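Local coordinates for putative acyl-CoA dehydrogenase (Burkholderia xenovorans, PDB 5JSC), which belongs to the acyl-CoA dehydrogenase family of flavoproteins and binds flavin-adenine dinucleotide (FAD), at residues 117-122 and 186-191; 204-209 and 242-247. All blocks are in the same frame, centred on the assembly; numbering follows the deposited sequence.

In the fold
From the N terminus, helix 103-122 supplies the first half of contact 1; helix 125-136 and the first strands of the middle domain follow before strand 186-192 comes back against it, closing a loop of 63 residues. Strand 202-208 comes next and runs antiparallel beside 186-192, and contact 2 closes when the chain, after 32 residues without helix, returns as the short strand 243-244. The two loops follow in series, neither nested nor crossed. They meet in one sheet, where Val189 N lies 2.8 Å from Phe205 O, a probable hydrogen bond. Contact 1 joins helix 103-122 to this sheet, contact 2 adds its edge strand, and Val206 and Leu244 also touch that helix.

Contact 1: residues 117-122 and 186-191; sequences GAISLG and FYVVFA
Ala118 O accepts the closing helical bond from Gly122 N, at 2.8 Å, while the methyl of the same alanine rests on Val188 of strand 186-191. This is helix-on-sheet packing: the C-terminal end of helix 103-122, in the N-terminal domain, lies across the middle-domain beta-sheet of an acyl-CoA dehydrogenase fold. The axes of the two short segments make an angle of 70° and approach to 9.8 Å, and only apolar side chains meet between them.

Val188 stands at the centre and divides its two methyls between two residues of the helix. Its CG1, anti to the backbone N (chi1 174°), meets Ala118 CB at 3.9 Å, whereas CG2 lies 4.1 Å from Ile119 CG1. Here the backbones are nearest, with Ala118 CA 7.3 Å from Val188 CA, and the alanine presents just a methyl. Ile119 reaches farther along an extended chain, its CG1-CD1 arm heading for Phe186, whose side chain comes from the opposite direction. Ile119 CD1 approaches the ring obliquely, 3.7 Å from Phe186 CE1. Tyr131 of helix 125-136 sets its ring edge-to-face with Phe186 and also touches Ile119, so that one tyrosine contacts both partners.

Beyond Val188 the Phe190 side chain lies about 7 Å from the bound FAD and meets the ring of Phe144, and Ala254 and Thr257 of helix 250-286 pack against Phe190 and Ala118, respectively. Across the segments Phe190 makes one loose apolar contact, Ala118 CB standing obliquely to its ring, 4.5 Å from CZ.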
loop_
_atom_site.group_PDB
_atom_site.type_symbol
_atom_site.label_atom_id
_atom_site.label_comp_id
_atom_site.label_asym_id
_atom_site.label_seq_id
_atom_site.Cartn_x
_atom_site.Cartn_y
_atom_site.Cartn_z
ATOM N N GLY C 117 -6.195 -34.362 12.044
ATOM C CA GLY C 117 -6.277 -33.587 13.271
ATOM C C GLY C 117 -7.589 -33.768 14.014
ATOM O O GLY C 117 -7.617 -33.779 15.247
ATOM N N ALA C 118 -8.699 -33.892 13.277
ATOM C CA ALA C 118 -9.978 -34.074 13.952
ATOM C C ALA C 118 -10.023 -35.403 14.695
ATOM O O ALA C 118 -10.748 -35.528 15.690
ATOM C CB ALA C 118 -11.131 -33.964 12.948
ATOM N N ILE C 119 -9.242 -36.390 14.244
ATOM C CA ILE C 119 -9.170 -37.672 14.943
ATOM C C ILE C 119 -8.297 -37.547 16.185
ATOM O O ILE C 119 -8.637 -38.067 17.255
ATOM C CB ILE C 119 -8.663 -38.777 13.992
ATOM C CG1 ILE C 119 -9.551 -38.867 12.742
ATOM C CG2 ILE C 119 -8.601 -40.137 14.697
ATOM C CD1 ILE C 119 -9.040 -39.843 11.689
ATOM N N SER C 120 -7.155 -36.857 16.075
ATOM C CA SER C 120 -6.355 -36.573 17.266
ATOM C C SER C 120 -7.179 -35.845 18.319
ATOM O O SER C 120 -7.073 -36.140 19.516
ATOM C CB SER C 120 -5.123 -35.736 16.903
ATOM O OG SER C 120 -4.155 -36.495 16.201
ATOM N N LEU C 121 -8.010 -34.892 17.889
ATOM C CA LEU C 121 -8.769 -34.074 18.824
ATOM C C LEU C 121 -9.992 -34.800 19.364
ATOM O O LEU C 121 -10.299 -34.683 20.555
ATOM C CB LEU C 121 -9.206 -32.772 18.151
ATOM C CG LEU C 121 -8.130 -31.716 17.901
ATOM C CD1 LEU C 121 -8.719 -30.542 17.117
ATOM C CD2 LEU C 121 -7.527 -31.251 19.212
ATOM N N GLY C 122 -10.701 -35.546 18.516
ATOM C CA GLY C 122 -12.012 -36.037 18.906
ATOM C C GLY C 122 -12.269 -37.525 18.759
ATOM O O GLY C 122 -13.390 -37.976 19.010
ATOM N N PHE C 186 -8.773 -42.217 3.656
ATOM C CA PHE C 186 -9.984 -41.867 4.380
ATOM C C PHE C 186 -10.143 -40.360 4.311
ATOM O O PHE C 186 -9.180 -39.622 4.061
ATOM C CB PHE C 186 -9.938 -42.340 5.842
ATOM C CG PHE C 186 -8.889 -41.647 6.664
ATOM C CD1 PHE C 186 -9.166 -40.434 7.299
ATOM C CD2 PHE C 186 -7.610 -42.184 6.784
ATOM C CE1 PHE C 186 -8.187 -39.777 8.041
ATOM C CE2 PHE C 186 -6.642 -41.545 7.527
ATOM C CZ PHE C 186 -6.925 -40.337 8.157
ATOM N N TYR C 187 -11.374 -39.921 4.556
ATOM C CA TYR C 187 -11.758 -38.517 4.578
ATOM C C TYR C 187 -12.450 -38.241 5.896
ATOM O O TYR C 187 -13.364 -38.975 6.268
ATOM C CB TYR C 187 -12.714 -38.187 3.420
ATOM C CG TYR C 187 -12.122 -38.457 2.065
ATOM C CD1 TYR C 187 -12.220 -39.715 1.476
ATOM C CD2 TYR C 187 -11.463 -37.454 1.370
ATOM C CE1 TYR C 187 -11.664 -39.961 0.235
ATOM C CE2 TYR C 187 -10.909 -37.689 0.130
ATOM C CZ TYR C 187 -11.008 -38.937 -0.433
ATOM O OH TYR C 187 -10.436 -39.161 -1.670
ATOM N N VAL C 188 -12.024 -37.199 6.604
ATOM C CA VAL C 188 -12.834 -36.665 7.696
ATOM C C VAL C 188 -13.875 -35.749 7.058
ATOM O O VAL C 188 -13.538 -34.697 6.508
ATOM C CB VAL C 188 -11.991 -35.918 8.736
ATOM C CG1 VAL C 188 -12.896 -35.269 9.770
ATOM C CG2 VAL C 188 -11.036 -36.877 9.424
ATOM N N VAL C 189 -15.144 -36.155 7.112
ATOM C CA VAL C 189 -16.229 -35.491 6.389
ATOM C C VAL C 189 -17.145 -34.816 7.396
ATOM O O VAL C 189 -17.584 -35.450 8.366
ATOM C CB VAL C 189 -17.027 -36.488 5.528
ATOM C CG1 VAL C 189 -18.154 -35.772 4.770
ATOM C CG2 VAL C 189 -16.113 -37.227 4.557
ATOM N N PHE C 190 -17.472 -33.549 7.147
ATOM C CA PHE C 190 -18.417 -32.815 7.977
ATOM C C PHE C 190 -19.734 -32.720 7.229
ATOM O O PHE C 190 -19.753 -32.380 6.041
ATOM C CB PHE C 190 -17.869 -31.432 8.340
ATOM C CG PHE C 190 -16.581 -31.508 9.103
ATOM C CD1 PHE C 190 -15.372 -31.647 8.431
ATOM C CD2 PHE C 190 -16.585 -31.513 10.490
ATOM C CE1 PHE C 190 -14.178 -31.762 9.128
ATOM C CE2 PHE C 190 -15.394 -31.621 11.196
ATOM C CZ PHE C 190 -14.187 -31.750 10.513
ATOM N N ALA C 191 -20.828 -33.059 7.909
ATOM C CA ALA C 191 -22.123 -33.168 7.250
ATOM C C ALA C 191 -23.210 -32.674 8.186
ATOM O O ALA C 191 -23.062 -32.701 9.410
ATOM C CB ALA C 191 -22.419 -34.621 6.827
#

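Contact 2: residues 204-209 and 242-247; sequences AFVVDA and QMLGAP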
loop_
_atom_site.group_PDB
_atom_site.type_symbol
_atom_site.label_atom_id
_atom_site.label_comp_id
_atom_site.label_asym_id
_atom_site.label_seq_id
_atom_site.Cartn_x
_atom_site.Cartn_y
_atom_site.Cartn_z
ATOM N N ALA C 204 -19.257 -34.754 12.461
ATOM C CA ALA C 204 -18.033 -35.160 11.782
ATOM C C ALA C 204 -17.961 -36.680 11.706
ATOM O O ALA C 204 -18.327 -37.370 12.662
ATOM C CB ALA C 204 -16.805 -34.624 12.520
ATOM N N PHE C 205 -17.470 -37.205 10.576
ATOM C CA PHE C 205 -17.364 -38.648 10.354
ATOM C C PHE C 205 -16.015 -38.996 9.747
ATOM O O PHE C 205 -15.511 -38.255 8.905
ATOM C CB PHE C 205 -18.450 -39.169 9.388
ATOM C CG PHE C 205 -19.854 -38.943 9.860
ATOM C CD1 PHE C 205 -20.537 -37.772 9.528
ATOM C CD2 PHE C 205 -20.500 -39.905 10.629
ATOM C CE1 PHE C 205 -21.830 -37.571 9.955
ATOM C CE2 PHE C 205 -21.801 -39.703 11.059
ATOM C CZ PHE C 205 -22.466 -38.539 10.724
ATOM N N VAL C 206 -15.444 -40.139 10.128
ATOM C CA VAL C 206 -14.348 -40.717 9.354
ATOM C C VAL C 206 -14.952 -41.626 8.296
ATOM O O VAL C 206 -15.674 -42.579 8.619
ATOM C CB VAL C 206 -13.359 -41.494 10.232
ATOM C CG1 VAL C 206 -12.205 -41.993 9.359
ATOM C CG2 VAL C 206 -12.852 -40.615 11.361
ATOM N N VAL C 207 -14.664 -41.332 7.031
ATOM C CA VAL C 207 -15.249 -42.054 5.907
ATOM C C VAL C 207 -14.118 -42.708 5.122
ATOM O O VAL C 207 -13.318 -42.017 4.477
ATOM C CB VAL C 207 -16.095 -41.138 5.014
ATOM C CG1 VAL C 207 -16.746 -41.951 3.905
ATOM C CG2 VAL C 207 -17.156 -40.427 5.853
ATOM N N ASP C 208 -14.048 -44.039 5.169
ATOM C CA ASP C 208 -13.025 -44.748 4.413
ATOM C C ASP C 208 -13.244 -44.539 2.921
ATOM O O ASP C 208 -14.382 -44.450 2.453
ATOM C CB ASP C 208 -13.047 -46.240 4.748
ATOM C CG ASP C 208 -12.619 -46.526 6.181
ATOM O OD1 ASP C 208 -11.910 -45.691 6.772
ATOM O OD2 ASP C 208 -12.994 -47.589 6.718
ATOM N N ALA C 209 -12.142 -44.454 2.173
ATOM C CA ALA C 209 -12.245 -44.141 0.752
ATOM C C ALA C 209 -12.991 -45.219 -0.022
ATOM O O ALA C 209 -13.577 -44.928 -1.072
ATOM C CB ALA C 209 -10.849 -43.936 0.156
ATOM N N GLN C 242 -18.455 -44.403 13.321
ATOM C CA GLN C 242 -17.448 -43.601 12.641
ATOM C C GLN C 242 -17.605 -42.111 12.908
ATOM O O GLN C 242 -16.816 -41.314 12.384
ATOM C CB GLN C 242 -17.498 -43.848 11.128
ATOM C CG GLN C 242 -17.001 -45.210 10.673
ATOM C CD GLN C 242 -15.519 -45.406 10.927
ATOM O OE1 GLN C 242 -15.112 -45.799 12.015
ATOM N NE2 GLN C 242 -14.704 -45.120 9.921
ATOM N N MET C 243 -18.603 -41.712 13.688
ATOM C CA MET C 243 -18.749 -40.304 14.028
ATOM C C MET C 243 -17.645 -39.878 14.983
ATOM O O MET C 243 -17.312 -40.599 15.929
ATOM C CB MET C 243 -20.118 -40.039 14.660
ATOM C CG MET C 243 -20.357 -38.567 14.967
ATOM S SD MET C 243 -21.959 -38.225 15.706
ATOM C CE MET C 243 -23.041 -38.620 14.332
ATOM N N LEU C 244 -17.055 -38.713 14.707
ATOM C CA LEU C 244 -16.091 -38.093 15.605
ATOM C C LEU C 244 -16.827 -37.130 16.525
ATOM O O LEU C 244 -17.421 -36.150 16.060
ATOM C CB LEU C 244 -15.009 -37.352 14.822
ATOM C CG LEU C 244 -14.094 -38.198 13.949
ATOM C CD1 LEU C 244 -13.217 -37.288 13.071
ATOM C CD2 LEU C 244 -13.221 -39.104 14.812
ATOM N N GLY C 245 -16.781 -37.404 17.823
ATOM C CA GLY C 245 -17.476 -36.560 18.762
ATOM C C GLY C 245 -18.972 -36.819 18.755
ATOM O O GLY C 245 -19.484 -37.758 18.136
ATOM N N ALA C 246 -19.672 -35.944 19.453
ATOM C CA ALA C 246 -21.097 -36.101 19.654
ATOM C C ALA C 246 -21.880 -35.551 18.463
ATOM O O ALA C 246 -21.411 -34.647 17.761
ATOM C CB ALA C 246 -21.533 -35.387 20.930
ATOM N N PRO C 247 -23.073 -36.089 18.215
ATOM C CA PRO C 247 -23.913 -35.550 17.140
ATOM C C PRO C 247 -24.159 -34.064 17.344
ATOM O O PRO C 247 -24.488 -33.611 18.445
ATOM C CB PRO C 247 -25.208 -36.366 17.260
ATOM C CG PRO C 247 -24.784 -37.638 17.914
ATOM C CD PRO C 247 -23.699 -37.248 18.878
HETATM O O HOH W 1 -19.562 -34.778 15.414
HETATM O O HOH W 2 -15.913 -45.294 7.064
#
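Main-chain hydrogen bonds join the two segments: Leu244 N donates to Ala204 O at 2.8 Å, and Val206 N to Gln242 O at 2.9 Å. Between them, Phe205 faces Met243 as an antiparallel non-hydrogen-bonded pair, and CA-H...O contacts run from Met243 CA to Ala204 O and from Phe205 CA to Gln242 O.

The amide of Gln242 adds a side-chain link. CB and CG lie along Val206 O, and the bend at chi2 (-66°) turns the amide back so that NE2 also reaches that oxygen, in a weak, strongly bent bond of 3.0 Å. Tyr131 OH is the stronger partner of NE2 and also bonds Asp208 OD1, while Asp208 OD2 forms a salt bridge with Arg130. Water completes the polar contacts. One molecule accepts from both Asp208 N and Gln242 NE2; another accepts from Ala204 N and donates to Leu244 O, at 2.6 Å, and to Ala246 O, tying the turn after the short strand to the sheet.

Apolar groups pack on both faces. On one, Met243 bends at its last torsion, which carries CE to 3.7 Å from Phe205 CZ; the sulfur is 5.5 Å from the ring centroid, an oblique Met-aromatic contact. On the other, Val206 CG2 nests against the Leu244 fork, 3.8 Å from CG, and Ala204 CB meets Leu244 CB. Helix 103-122 packs over this second face through Ala118 and Ile119. Together the bonds attach a short, weakly bonded antiparallel strand, 243-244, to strand 202-208 at the edge of the middle-domain beta-sheet in an acyl-CoA dehydrogenase fold.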